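Local coordinates for protein GH18 chiitnase (Pseudoalteromonas aurantia, PDB 6K7Z) that probably hydrolyses chitin as an endo-acting chitinase of glycoside hydrolase family 18, at residues I152-Q157 with A168-V173; I114-T119 with A131-S136; V177-D182 with L211-P216; A120-Q125 with P158-Q163; V186-N191 with D199-S204. One frame throughout, in Å; residues are numbered along the deposited sequence.

Interactions 1, 2 and 5 each join the end of a parallel barrel strand to the helix that follows it, in the beta/alpha barrel expected of family 18. The centres of interactions 1 and 2 lie about 7 Å apart, linked by backbone bonds between their neighbouring strands and by Tyr170 packing on Leu134. Interaction 4, about 9 Å from interaction 1 and 10 Å from interaction 2 between centres, joins the loops that follow those same two strands. Glu117, in the probable catalytic signature, ties interaction 2 to interaction 5 through Gln187 NE2, although their centres are about 20 Å apart. Interaction 3 joins two helix-to-strand connections at the other end of the barrel.

Interaction 1 (I152-Q157 with A168-V173); sequences ISHAPQ and AGYVEV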
# COMPACT_ATOMS: atom_id res chain seq x y z
N ILE A 152 0.49 2.13 9.87
CA ILE A 152 1.41 1.24 9.16
C ILE A 152 0.54 0.34 8.31
O ILE A 152 -0.24 -0.47 8.83
CB ILE A 152 2.29 0.41 10.10
CG1 ILE A 152 3.16 1.31 10.98
CG2 ILE A 152 3.18 -0.53 9.29
CD1 ILE A 152 4.01 0.54 11.98
N SER A 153 0.63 0.50 6.99
CA SER A 153 -0.02 -0.41 6.07
C SER A 153 1.04 -1.18 5.30
O SER A 153 2.23 -0.82 5.30
CB SER A 153 -0.95 0.35 5.11
OG SER A 153 -0.24 1.31 4.34
N HIS A 154 0.61 -2.29 4.69
CA HIS A 154 1.39 -3.04 3.71
C HIS A 154 0.56 -3.15 2.44
O HIS A 154 -0.65 -2.96 2.47
CB HIS A 154 1.74 -4.46 4.19
CG HIS A 154 2.67 -4.51 5.36
ND1 HIS A 154 3.90 -5.13 5.30
CD2 HIS A 154 2.54 -4.05 6.62
CE1 HIS A 154 4.48 -5.05 6.48
NE2 HIS A 154 3.68 -4.39 7.30
N ALA A 155 1.20 -3.51 1.32
CA ALA A 155 0.53 -3.58 0.02
C ALA A 155 0.81 -4.92 -0.66
O ALA A 155 1.43 -4.97 -1.73
CB ALA A 155 0.94 -2.41 -0.88
N PRO A 156 0.34 -6.02 -0.08
CA PRO A 156 0.65 -7.34 -0.64
C PRO A 156 -0.12 -7.64 -1.91
O PRO A 156 -1.19 -7.09 -2.19
CB PRO A 156 0.24 -8.30 0.48
CG PRO A 156 -0.86 -7.57 1.17
CD PRO A 156 -0.46 -6.13 1.15
N GLN A 157 0.43 -8.53 -2.67
CA GLN A 157 -0.25 -9.12 -3.81
C GLN A 157 -0.96 -10.40 -3.39
O GLN A 157 -0.61 -11.01 -2.37
CB GLN A 157 0.77 -9.40 -4.92
CG GLN A 157 1.37 -8.10 -5.44
CD GLN A 157 2.64 -8.33 -6.21
OE1 GLN A 157 2.63 -8.90 -7.30
NE2 GLN A 157 3.76 -7.87 -5.65
N ALA A 168 3.17 -17.57 -0.05
CA ALA A 168 2.25 -16.95 0.90
C ALA A 168 2.95 -16.36 2.12
O ALA A 168 2.55 -16.61 3.26
CB ALA A 168 1.20 -17.97 1.35
N GLY A 169 3.97 -15.55 1.88
CA GLY A 169 4.71 -14.96 2.98
C GLY A 169 3.87 -14.13 3.92
O GLY A 169 4.14 -14.09 5.12
N TYR A 170 2.83 -13.46 3.41
CA TYR A 170 2.04 -12.59 4.28
C TYR A 170 1.08 -13.34 5.19
O TYR A 170 0.59 -12.75 6.15
CB TYR A 170 1.27 -11.56 3.45
CG TYR A 170 2.01 -10.27 3.34
CD1 TYR A 170 3.05 -10.12 2.43
CD2 TYR A 170 1.72 -9.20 4.17
CE1 TYR A 170 3.74 -8.93 2.32
CE2 TYR A 170 2.43 -7.99 4.08
CZ TYR A 170 3.43 -7.88 3.16
OH TYR A 170 4.15 -6.72 3.04
N VAL A 171 0.80 -14.61 4.90
CA VAL A 171 0.08 -15.43 5.88
C VAL A 171 0.88 -15.48 7.18
O VAL A 171 0.35 -15.20 8.26
CB VAL A 171 -0.16 -16.85 5.33
CG1 VAL A 171 -0.70 -17.77 6.43
CG2 VAL A 171 -1.15 -16.80 4.18
N GLU A 172 2.17 -15.79 7.08
CA GLU A 172 3.03 -15.76 8.25
C GLU A 172 3.07 -14.36 8.85
O GLU A 172 3.00 -14.21 10.08
CB GLU A 172 4.44 -16.22 7.88
CG GLU A 172 5.41 -16.29 9.06
CD GLU A 172 6.81 -16.78 8.69
OE1 GLU A 172 6.95 -17.50 7.67
OE2 GLU A 172 7.77 -16.44 9.42
N VAL A 173 3.16 -13.33 8.01
CA VAL A 173 3.22 -11.97 8.53
C VAL A 173 1.99 -11.66 9.38
O VAL A 173 2.11 -11.24 10.54
CB VAL A 173 3.38 -10.96 7.38
CG1 VAL A 173 3.25 -9.54 7.90
CG2 VAL A 173 4.74 -11.14 6.70
O HOH W 1 3.58 -5.55 0.55
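Pro156 and Tyr170 mark the nearest approach of the two backbones, CA to CA 7.3 Å, where the chain leaving strand 151-154 passes the N-terminal part of helix 169-177. The Tyr170 side chain spans this separation and is touched in two different ways. Over one ring face lies Pro156 CB, 3.8 Å from the Tyr170 ring centroid and almost on the ring normal, which defines a CH-pi contact. At the far end of the ring, Tyr170 OH and His154 ND1 form a hydrogen bond of 2.8 Å with an angle of 151°; the hydroxyl oxygen lies in the imidazole plane, at the ring edge. The two rings are inclined at 79°. His154 reaches this position because its CG lies beside the backbone N, anti to the carbonyl carbon (chi1 -66°). Water 1 adds a second link: it accepts from Ala155 N at 3.2 Å and is hydrogen-bonded to Tyr170 OH at 2.8 Å. A phenylalanine in place of Tyr170 would probably leave His154 ND1 and water 1 without their shared hydroxyl partner. The contact belongs to the beta-alpha-beta crossover that leads on to strand 183-187. His154 NE2 is hydrogen-bonded to Thr138 OG1 on helix 130-144, so both imidazole nitrogens are satisfied in a buried setting, which implies that rotation of the ring is fixed from two helices.

Interaction 2 (I114-T119 with A131-S136); sequences IDYEDT and AQFLIS
Tyr116 presents one ring face to Leu134, and both methyl groups of the leucine lie on that side. Leu134 CD1 stands 4.0 Å from the Tyr116 ring centroid, 28° off the normal, so the CH-pi contact is displaced from the ring centre; its nearest ring atom is Tyr116 CD2 at 3.6 Å. Leu134 CD2 lies nearer the base of the ring, 3.8 Å from Tyr116 CG. Across the ring, the backbone Asp118 N covers the other face near the rim. Phe133, the preceding residue of the helix, approaches obliquely: the ring planes are 42° apart, and Tyr116 CE1 meets the edge of the phenylalanine ring 3.8 Å from Phe133 CD2. The tyrosine reaches toward the helix with CG anti to the backbone N (chi1 177°). This is the strand-to-helix half of a beta-alpha-beta unit of the barrel, and the sequence through Glu117 matches the family signature DxxDxDxE, whose glutamate is the catalytic acid in relatives. Glu117 OE2 accepts a hydrogen bond from Gln187 NE2. Two residues before Tyr116, on the strand, Ile114 and Leu134 run past each other in opposite directions, with Ile114 CG2 4.1 Å from Leu134 CD2. Tyr116 OH is hydrogen-bonded to Tyr128 OH, while Tyr86 makes an edge-to-face pair with the Tyr116 ring.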
# COMPACT_ATOMS: atom_id res chain seq x y z
N ILE A 114 4.10 -0.01 3.50
CA ILE A 114 5.21 -0.89 3.17
C ILE A 114 4.80 -1.61 1.89
O ILE A 114 4.05 -2.59 1.93
CB ILE A 114 5.54 -1.86 4.30
CG1 ILE A 114 6.06 -1.06 5.50
CG2 ILE A 114 6.55 -2.90 3.85
CD1 ILE A 114 6.08 -1.85 6.78
N ASP A 115 5.26 -1.09 0.76
CA ASP A 115 4.90 -1.66 -0.54
C ASP A 115 6.00 -2.64 -0.95
O ASP A 115 6.87 -2.35 -1.77
CB ASP A 115 4.71 -0.55 -1.56
CG ASP A 115 4.19 -1.06 -2.90
OD1 ASP A 115 4.00 -2.28 -3.06
OD2 ASP A 115 3.95 -0.23 -3.81
N TYR A 116 5.92 -3.83 -0.36
CA TYR A 116 6.95 -4.86 -0.49
C TYR A 116 6.54 -5.86 -1.56
O TYR A 116 5.48 -6.49 -1.46
CB TYR A 116 7.14 -5.55 0.86
CG TYR A 116 8.12 -6.69 0.88
CD1 TYR A 116 9.46 -6.46 1.15
CD2 TYR A 116 7.71 -8.00 0.68
CE1 TYR A 116 10.37 -7.50 1.20
CE2 TYR A 116 8.61 -9.06 0.73
CZ TYR A 116 9.94 -8.80 1.00
OH TYR A 116 10.86 -9.83 1.07
N GLU A 117 7.40 -6.03 -2.58
CA GLU A 117 7.07 -6.87 -3.74
C GLU A 117 8.15 -7.93 -4.03
O GLU A 117 8.18 -8.48 -5.13
CB GLU A 117 6.84 -5.98 -4.97
CG GLU A 117 6.00 -4.72 -4.68
CD GLU A 117 5.31 -4.13 -5.92
OE1 GLU A 117 5.68 -4.53 -7.04
OE2 GLU A 117 4.40 -3.29 -5.77
N ASP A 118 9.02 -8.23 -3.06
CA ASP A 118 10.13 -9.16 -3.30
C ASP A 118 9.65 -10.59 -3.09
O ASP A 118 9.91 -11.24 -2.07
CB ASP A 118 11.32 -8.82 -2.41
CG ASP A 118 12.56 -9.64 -2.74
OD1 ASP A 118 12.56 -10.33 -3.79
OD2 ASP A 118 13.51 -9.62 -1.96
N THR A 119 8.93 -11.09 -4.10
CA THR A 119 8.29 -12.39 -4.00
C THR A 119 9.30 -13.51 -3.74
O THR A 119 9.01 -14.47 -3.01
CB THR A 119 7.51 -12.65 -5.28
OG1 THR A 119 6.59 -11.57 -5.49
CG2 THR A 119 6.75 -13.97 -5.21
N ALA A 131 9.39 -13.10 5.19
CA ALA A 131 8.37 -13.00 6.21
C ALA A 131 8.95 -12.48 7.52
O ALA A 131 8.40 -11.57 8.14
CB ALA A 131 7.69 -14.36 6.42
N GLN A 132 10.09 -13.04 7.94
CA GLN A 132 10.69 -12.56 9.18
C GLN A 132 11.16 -11.11 9.05
O GLN A 132 11.11 -10.35 10.02
CB GLN A 132 11.83 -13.47 9.61
CG GLN A 132 12.55 -12.97 10.86
CD GLN A 132 11.62 -12.87 12.07
OE1 GLN A 132 10.94 -13.84 12.42
NE2 GLN A 132 11.56 -11.69 12.69
N PHE A 133 11.59 -10.71 7.85
CA PHE A 133 11.94 -9.31 7.61
C PHE A 133 10.73 -8.41 7.83
O PHE A 133 10.80 -7.42 8.56
CB PHE A 133 12.49 -9.14 6.20
CG PHE A 133 12.60 -7.70 5.76
CD1 PHE A 133 13.49 -6.85 6.39
CD2 PHE A 133 11.82 -7.21 4.73
CE1 PHE A 133 13.61 -5.53 5.99
CE2 PHE A 133 11.92 -5.89 4.32
CZ PHE A 133 12.81 -5.04 4.95
N LEU A 134 9.61 -8.76 7.20
CA LEU A 134 8.41 -7.94 7.35
C LEU A 134 7.89 -7.97 8.78
O LEU A 134 7.41 -6.96 9.30
CB LEU A 134 7.35 -8.43 6.38
CG LEU A 134 7.77 -8.19 4.93
CD1 LEU A 134 6.80 -8.92 4.02
CD2 LEU A 134 7.78 -6.70 4.62
N ILE A 135 7.98 -9.13 9.44
CA ILE A 135 7.57 -9.21 10.84
C ILE A 135 8.43 -8.29 11.71
O ILE A 135 7.92 -7.49 12.49
CB ILE A 135 7.64 -10.67 11.32
CG1 ILE A 135 6.49 -11.45 10.69
CG2 ILE A 135 7.64 -10.76 12.86
CD1 ILE A 135 6.65 -12.95 10.79
N SER A 136 9.75 -8.41 11.58
CA SER A 136 10.65 -7.58 12.39
C SER A 136 10.51 -6.10 12.05
O SER A 136 10.47 -5.24 12.94
CB SER A 136 12.10 -8.03 12.22
OG SER A 136 12.97 -7.15 12.92

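Interaction 3 (V177-D182 with L211-P216); sequences VGQEID and LPNMSP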
# COMPACT_ATOMS: atom_id res chain seq x y z
N VAL A 177 2.16 -10.60 13.36
CA VAL A 177 2.11 -9.17 13.69
C VAL A 177 0.90 -8.47 13.09
O VAL A 177 0.85 -7.23 13.07
CB VAL A 177 3.40 -8.44 13.25
CG1 VAL A 177 4.64 -9.02 13.95
CG2 VAL A 177 3.53 -8.45 11.71
N GLY A 178 -0.08 -9.23 12.61
CA GLY A 178 -1.27 -8.61 12.04
C GLY A 178 -1.93 -7.61 12.96
O GLY A 178 -2.49 -6.60 12.50
N GLN A 179 -1.87 -7.84 14.27
CA GLN A 179 -2.47 -6.92 15.23
C GLN A 179 -1.79 -5.55 15.22
O GLN A 179 -2.38 -4.58 15.70
CB GLN A 179 -2.43 -7.53 16.63
CG GLN A 179 -1.04 -7.64 17.25
CD GLN A 179 -0.19 -8.80 16.69
OE1 GLN A 179 -0.67 -9.62 15.90
NE2 GLN A 179 1.06 -8.86 17.13
N GLU A 180 -0.59 -5.45 14.67
CA GLU A 180 0.15 -4.19 14.62
C GLU A 180 0.03 -3.47 13.29
O GLU A 180 0.58 -2.38 13.14
CB GLU A 180 1.62 -4.44 14.95
CG GLU A 180 1.82 -5.00 16.35
CD GLU A 180 3.26 -5.21 16.70
OE1 GLU A 180 4.15 -4.72 15.97
OE2 GLU A 180 3.52 -5.88 17.73
N ILE A 181 -0.65 -4.06 12.32
CA ILE A 181 -0.82 -3.49 10.98
C ILE A 181 -2.21 -2.90 10.90
O ILE A 181 -3.20 -3.55 11.29
CB ILE A 181 -0.61 -4.57 9.90
CG1 ILE A 181 0.83 -5.08 9.93
CG2 ILE A 181 -1.04 -4.06 8.52
CD1 ILE A 181 1.08 -6.28 9.03
N ASP A 182 -2.32 -1.69 10.36
CA ASP A 182 -3.64 -1.08 10.27
C ASP A 182 -4.47 -1.68 9.15
O ASP A 182 -5.66 -1.96 9.34
CB ASP A 182 -3.50 0.44 10.11
CG ASP A 182 -2.96 1.09 11.37
OD1 ASP A 182 -3.75 1.33 12.30
OD2 ASP A 182 -1.76 1.35 11.43
N LEU A 211 -8.21 -14.50 7.73
CA LEU A 211 -6.90 -14.89 8.22
C LEU A 211 -6.75 -14.45 9.68
O LEU A 211 -7.42 -13.53 10.12
CB LEU A 211 -5.79 -14.29 7.36
CG LEU A 211 -5.59 -14.93 5.97
CD1 LEU A 211 -4.72 -14.06 5.08
CD2 LEU A 211 -5.00 -16.33 6.08
N PRO A 212 -5.89 -15.13 10.44
CA PRO A 212 -5.66 -14.70 11.83
C PRO A 212 -5.26 -13.24 11.91
O PRO A 212 -4.41 -12.77 11.15
CB PRO A 212 -4.54 -15.63 12.30
CG PRO A 212 -4.75 -16.91 11.49
CD PRO A 212 -5.23 -16.41 10.13
N ASN A 213 -5.90 -12.51 12.83
CA ASN A 213 -5.73 -11.08 13.11
C ASN A 213 -6.30 -10.19 12.02
O ASN A 213 -6.31 -8.97 12.19
CB ASN A 213 -4.26 -10.70 13.34
CG ASN A 213 -3.66 -11.43 14.52
OD1 ASN A 213 -4.26 -11.46 15.59
ND2 ASN A 213 -2.52 -12.06 14.30
N MET A 214 -6.81 -10.75 10.93
CA MET A 214 -7.38 -9.92 9.88
C MET A 214 -8.89 -9.78 10.06
O MET A 214 -9.51 -10.44 10.90
CB MET A 214 -7.04 -10.50 8.51
CG MET A 214 -5.56 -10.35 8.15
SD MET A 214 -5.09 -8.62 7.88
CE MET A 214 -4.21 -8.25 9.40
N SER A 215 -9.47 -8.90 9.25
CA SER A 215 -10.90 -8.63 9.25
C SER A 215 -11.23 -7.83 8.00
O SER A 215 -10.30 -7.36 7.32
CB SER A 215 -11.29 -7.85 10.51
OG SER A 215 -10.72 -6.56 10.46
N PRO A 216 -12.50 -7.63 7.68
CA PRO A 216 -12.82 -6.70 6.57
C PRO A 216 -12.16 -5.35 6.72
O PRO A 216 -11.58 -4.83 5.75
CB PRO A 216 -14.35 -6.60 6.65
CG PRO A 216 -14.76 -7.91 7.22
CD PRO A 216 -13.71 -8.27 8.23
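Gly178 and Asn213 bring two helix-to-strand connections of the beta/alpha barrel together, their CA atoms 5.2 Å apart. In the second segment, Leu211 to Met214 forms a type II beta turn, closed by Met214 N to Leu211 O at 3.0 Å. Leu211 packs on Val174 of helix 169-177, and Pro212 occupies the second position of the turn. Asn213 follows at the third, where its positive phi of 72° fits the turn type. Its CB lies 3.9 Å from Gly178 CA, an approach that leaves no room for a side chain on Gly178: a beta carbon there would clash with Asn213 CB. The Asn213 and Gln179 side chains lie alongside each other, pointing the same way, with their amide planes 66° apart. Asn213 ND2 stands 3.5 Å from Gln179 OE1, but the angle is too poor for a hydrogen bond; Asn213 ND2 instead donates to Val174 O, and Gln179 NE2 to Leu176 O, so both amides engage carbonyls near the end of helix 169-177. Met214 then folds back, its chain bent at chi2 and chi3. Its methyl carbon, Met214 CE, rests 3.9 Å from Gly178 O, a carbonyl oxygen that also accepts a hydrogen bond from Lys218 NZ.

Interaction 4 (A120-Q125 with P158-Q163); sequences AAFTGQ and PPYLEQ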
# COMPACT_ATOMS: atom_id res chain seq x y z
N ALA A 120 10.49 -13.40 -4.35
CA ALA A 120 11.47 -14.47 -4.21
C ALA A 120 11.91 -14.68 -2.77
O ALA A 120 12.42 -15.76 -2.44
CB ALA A 120 12.70 -14.19 -5.08
N ALA A 121 11.74 -13.68 -1.90
CA ALA A 121 12.09 -13.88 -0.50
C ALA A 121 11.06 -14.71 0.26
O ALA A 121 11.31 -15.06 1.41
CB ALA A 121 12.29 -12.52 0.19
N PHE A 122 9.92 -15.04 -0.36
CA PHE A 122 8.98 -15.99 0.23
C PHE A 122 9.17 -17.41 -0.31
O PHE A 122 8.48 -18.32 0.16
CB PHE A 122 7.53 -15.56 -0.03
CG PHE A 122 7.16 -14.20 0.54
CD1 PHE A 122 7.77 -13.71 1.69
CD2 PHE A 122 6.19 -13.43 -0.09
CE1 PHE A 122 7.41 -12.47 2.21
CE2 PHE A 122 5.82 -12.20 0.41
CZ PHE A 122 6.44 -11.70 1.56
N THR A 123 10.06 -17.61 -1.29
CA THR A 123 10.27 -18.91 -1.93
C THR A 123 11.65 -19.49 -1.65
O THR A 123 12.04 -20.46 -2.31
CB THR A 123 10.09 -18.81 -3.44
OG1 THR A 123 11.13 -17.99 -3.99
CG2 THR A 123 8.74 -18.23 -3.78
N GLY A 124 12.41 -18.93 -0.72
CA GLY A 124 13.73 -19.45 -0.46
C GLY A 124 14.78 -19.10 -1.50
O GLY A 124 15.88 -19.65 -1.44
N GLN A 125 14.48 -18.19 -2.43
CA GLN A 125 15.38 -17.89 -3.54
C GLN A 125 16.13 -16.56 -3.39
O GLN A 125 16.90 -16.21 -4.28
CB GLN A 125 14.62 -17.88 -4.87
CG GLN A 125 14.08 -19.23 -5.31
CD GLN A 125 15.19 -20.21 -5.61
OE1 GLN A 125 16.12 -19.92 -6.37
NE2 GLN A 125 15.12 -21.39 -5.00
N PRO A 158 -1.99 -10.82 -4.13
CA PRO A 158 -2.85 -11.91 -3.67
C PRO A 158 -2.09 -13.19 -3.34
O PRO A 158 -2.41 -13.83 -2.34
CB PRO A 158 -3.82 -12.12 -4.85
CG PRO A 158 -3.97 -10.74 -5.42
CD PRO A 158 -2.58 -10.11 -5.29
N PRO A 159 -1.09 -13.60 -4.14
CA PRO A 159 -0.40 -14.86 -3.79
C PRO A 159 0.21 -14.84 -2.40
O PRO A 159 0.35 -15.90 -1.77
CB PRO A 159 0.67 -15.00 -4.88
CG PRO A 159 0.11 -14.28 -6.05
CD PRO A 159 -0.62 -13.10 -5.45
N TYR A 160 0.56 -13.66 -1.91
CA TYR A 160 1.17 -13.54 -0.59
C TYR A 160 0.23 -13.97 0.53
O TYR A 160 0.70 -14.27 1.63
CB TYR A 160 1.60 -12.10 -0.32
CG TYR A 160 2.66 -11.52 -1.24
CD1 TYR A 160 3.29 -12.28 -2.23
CD2 TYR A 160 3.02 -10.18 -1.12
CE1 TYR A 160 4.27 -11.71 -3.04
CE2 TYR A 160 3.98 -9.62 -1.92
CZ TYR A 160 4.60 -10.37 -2.88
OH TYR A 160 5.55 -9.77 -3.66
N LEU A 161 -1.08 -13.98 0.27
CA LEU A 161 -2.12 -14.19 1.27
C LEU A 161 -2.87 -15.51 1.09
O LEU A 161 -3.85 -15.76 1.80
CB LEU A 161 -3.11 -13.02 1.24
CG LEU A 161 -2.53 -11.67 1.68
CD1 LEU A 161 -3.37 -10.50 1.20
CD2 LEU A 161 -2.39 -11.63 3.19
N GLU A 162 -2.43 -16.35 0.17
CA GLU A 162 -3.10 -17.61 -0.14
C GLU A 162 -2.63 -18.67 0.85
O GLU A 162 -1.50 -19.15 0.77
CB GLU A 162 -2.82 -18.00 -1.58
CG GLU A 162 -3.55 -17.12 -2.60
CD GLU A 162 -5.04 -17.40 -2.62
OE1 GLU A 162 -5.39 -18.60 -2.71
OE2 GLU A 162 -5.85 -16.46 -2.53
N GLN A 163 -3.50 -19.01 1.80
CA GLN A 163 -3.22 -20.09 2.76
C GLN A 163 -2.68 -21.32 2.05
O GLN A 163 -3.27 -21.80 1.08
CB GLN A 163 -4.50 -20.44 3.52
CG GLN A 163 -4.32 -21.49 4.61
CD GLN A 163 -3.65 -20.94 5.86
OE1 GLN A 163 -2.54 -21.33 6.22
NE2 GLN A 163 -4.35 -20.04 6.55
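Phe122 and Tyr160 make the aromatic part of this contact, a T-shaped (edge-to-face) pair. Phe122 contributes the edge and Tyr160 the face: the planes stand at 89° and the centroids are 4.9 Å apart. Phe122 CE2 is poised over the centre of the tyrosine ring, 3.6 Å from Tyr160 CG, and the neighbouring Phe122 CD2 approaches Tyr160 CD1 at 3.8 Å.

No hydrogen bond joins the two segments themselves; each is braced internally. In segment 120-125 the bonds converge on Ala120 O, which accepts from Thr123 OG1 at 3.0 Å as well as from Thr123 N and Gln125 N, so three donors grip one carbonyl oxygen and hold the short turn that carries Phe122. In segment 158-163, Leu161 N bonds Pro158 O at 2.9 Å. The two loops are nevertheless linked just ahead of segment 120-125, where Tyr160 OH is hydrogen-bonded to Thr119 OG1, which fixes the far end of the ring receiving Phe122.

Both segments lie in loops leading from barrel strands, 111-115 and 151-154, into their following helices; Phe122 and Leu161 each touch Tyr170 of helix 169-177, and Leu161 also reaches strand 183-187 and Tyr208 of helix 198-209.

Interaction 5 (V186-N191 with D199-S204); sequences VQFYNN and DQIVSS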
# COMPACT_ATOMS: atom_id res chain seq x y z
N VAL A 186 -4.37 -4.67 -0.82
CA VAL A 186 -4.18 -5.85 -1.68
C VAL A 186 -4.23 -5.42 -3.14
O VAL A 186 -5.20 -4.81 -3.59
CB VAL A 186 -5.22 -6.93 -1.39
CG1 VAL A 186 -4.93 -8.17 -2.24
CG2 VAL A 186 -5.26 -7.28 0.11
N GLN A 187 -3.18 -5.76 -3.90
CA GLN A 187 -3.08 -5.36 -5.31
C GLN A 187 -3.75 -6.42 -6.17
O GLN A 187 -3.12 -7.37 -6.63
CB GLN A 187 -1.63 -5.17 -5.72
CG GLN A 187 -0.81 -4.30 -4.79
CD GLN A 187 0.58 -4.02 -5.33
OE1 GLN A 187 0.79 -4.03 -6.54
NE2 GLN A 187 1.53 -3.75 -4.43
N PHE A 188 -5.04 -6.23 -6.44
CA PHE A 188 -5.73 -7.17 -7.31
C PHE A 188 -5.47 -6.83 -8.77
O PHE A 188 -6.40 -6.65 -9.56
CB PHE A 188 -7.23 -7.19 -7.00
CG PHE A 188 -7.57 -7.88 -5.70
CD1 PHE A 188 -7.43 -9.26 -5.57
CD2 PHE A 188 -8.01 -7.14 -4.59
CE1 PHE A 188 -7.74 -9.89 -4.38
CE2 PHE A 188 -8.33 -7.78 -3.40
CZ PHE A 188 -8.18 -9.16 -3.29
N TYR A 189 -4.20 -6.74 -9.14
CA TYR A 189 -3.80 -6.49 -10.52
C TYR A 189 -2.37 -7.00 -10.68
O TYR A 189 -1.69 -7.32 -9.71
CB TYR A 189 -3.91 -5.01 -10.88
CG TYR A 189 -3.34 -4.07 -9.86
CD1 TYR A 189 -4.11 -3.61 -8.79
CD2 TYR A 189 -2.02 -3.64 -9.94
CE1 TYR A 189 -3.58 -2.75 -7.84
CE2 TYR A 189 -1.49 -2.78 -9.00
CZ TYR A 189 -2.27 -2.33 -7.96
OH TYR A 189 -1.74 -1.47 -7.01
N ASN A 190 -1.95 -7.12 -11.94
CA ASN A 190 -0.65 -7.70 -12.29
C ASN A 190 -0.49 -9.11 -11.72
O ASN A 190 0.63 -9.57 -11.50
CB ASN A 190 0.52 -6.83 -11.81
CG ASN A 190 0.50 -5.45 -12.44
OD1 ASN A 190 0.04 -5.28 -13.57
ND2 ASN A 190 1.02 -4.46 -11.71
N ASN A 191 -1.61 -9.79 -11.48
CA ASN A 191 -1.59 -11.09 -10.81
C ASN A 191 -2.72 -11.94 -11.32
O ASN A 191 -3.82 -11.94 -10.75
CB ASN A 191 -1.68 -10.94 -9.29
CG ASN A 191 -0.36 -10.65 -8.65
OD1 ASN A 191 0.45 -11.56 -8.44
ND2 ASN A 191 -0.12 -9.39 -8.31
N ASP A 199 -15.04 -12.74 -9.75
CA ASP A 199 -15.39 -13.87 -8.90
C ASP A 199 -14.19 -14.31 -8.06
O ASP A 199 -14.32 -14.56 -6.86
CB ASP A 199 -15.91 -15.03 -9.74
CG ASP A 199 -17.04 -14.61 -10.65
OD1 ASP A 199 -17.67 -13.58 -10.34
OD2 ASP A 199 -17.28 -15.30 -11.67
N GLN A 200 -13.02 -14.40 -8.69
CA GLN A 200 -11.84 -14.80 -7.95
C GLN A 200 -11.42 -13.72 -6.95
O GLN A 200 -10.96 -14.03 -5.84
CB GLN A 200 -10.70 -15.12 -8.92
CG GLN A 200 -9.42 -15.56 -8.26
CD GLN A 200 -9.57 -16.91 -7.58
OE1 GLN A 200 -9.56 -17.00 -6.34
NE2 GLN A 200 -9.72 -17.96 -8.38
N ILE A 201 -11.59 -12.45 -7.31
CA ILE A 201 -11.21 -11.37 -6.39
C ILE A 201 -12.09 -11.41 -5.15
O ILE A 201 -11.61 -11.24 -4.02
CB ILE A 201 -11.29 -10.01 -7.11
CG1 ILE A 201 -10.21 -9.91 -8.19
CG2 ILE A 201 -11.18 -8.87 -6.10
CD1 ILE A 201 -10.49 -8.82 -9.22
N VAL A 202 -13.40 -11.64 -5.34
CA VAL A 202 -14.33 -11.65 -4.22
C VAL A 202 -14.04 -12.81 -3.27
O VAL A 202 -13.98 -12.63 -2.05
CB VAL A 202 -15.78 -11.70 -4.74
CG1 VAL A 202 -16.74 -11.98 -3.59
CG2 VAL A 202 -16.13 -10.37 -5.43
N SER A 203 -13.92 -14.02 -3.81
CA SER A 203 -13.70 -15.17 -2.92
C SER A 203 -12.38 -15.01 -2.17
O SER A 203 -12.32 -15.25 -0.96
CB SER A 203 -13.72 -16.47 -3.71
OG SER A 203 -12.72 -16.49 -4.71
N SER A 204 -11.33 -14.57 -2.87
CA SER A 204 -10.05 -14.36 -2.21
C SER A 204 -10.14 -13.26 -1.16
O SER A 204 -9.63 -13.43 -0.04
CB SER A 204 -8.96 -14.04 -3.24
OG SER A 204 -8.66 -15.18 -4.02
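Phe188 meets Ile201 from the centre of an inverse gamma turn, an unusual backbone setting for the residue that carries most of a contact. The turn follows strand 183-187 and is spanned by a weak bond from Tyr189 N to Gln187 O of 2.8 Å. The Phe188 ring is covered on both faces. On one, Ile201 CG2 lies 3.7 Å from the Phe188 ring centroid and only 8° off the normal, a nearly axial CH-pi contact; Ile201 CG1 supplements it 3.9 Å from Phe188 CD1. On the other, Val186 CG1 sits 3.5 Å above the Phe188 plane, offset toward the rim. A chi1 of -73° turns the ring away from its own carbonyl carbon and into this position. At its edge, Ser204 CB stands 4.5 Å from Phe188 CE1, one helical turn beyond Ile201, while Ser204 OG is bonded to Trp194 NE1. Cutting Phe188 back to an alanine would probably open a gap between Ile201 CG2 and Val186 CG1, leaving the helix without its main apolar hold on the turn. Beyond the gamma turn, Asn191 ND2 donates to Tyr189 O at 3.0 Å with an angle of 152°, and also to Gln157 OE1 of the adjacent strand-end loop. Joining strand 183-187 to helix 198-209, the contact packs a strand end against the helix that follows it within a beta-alpha-beta unit, the repeating element of a TIM barrel.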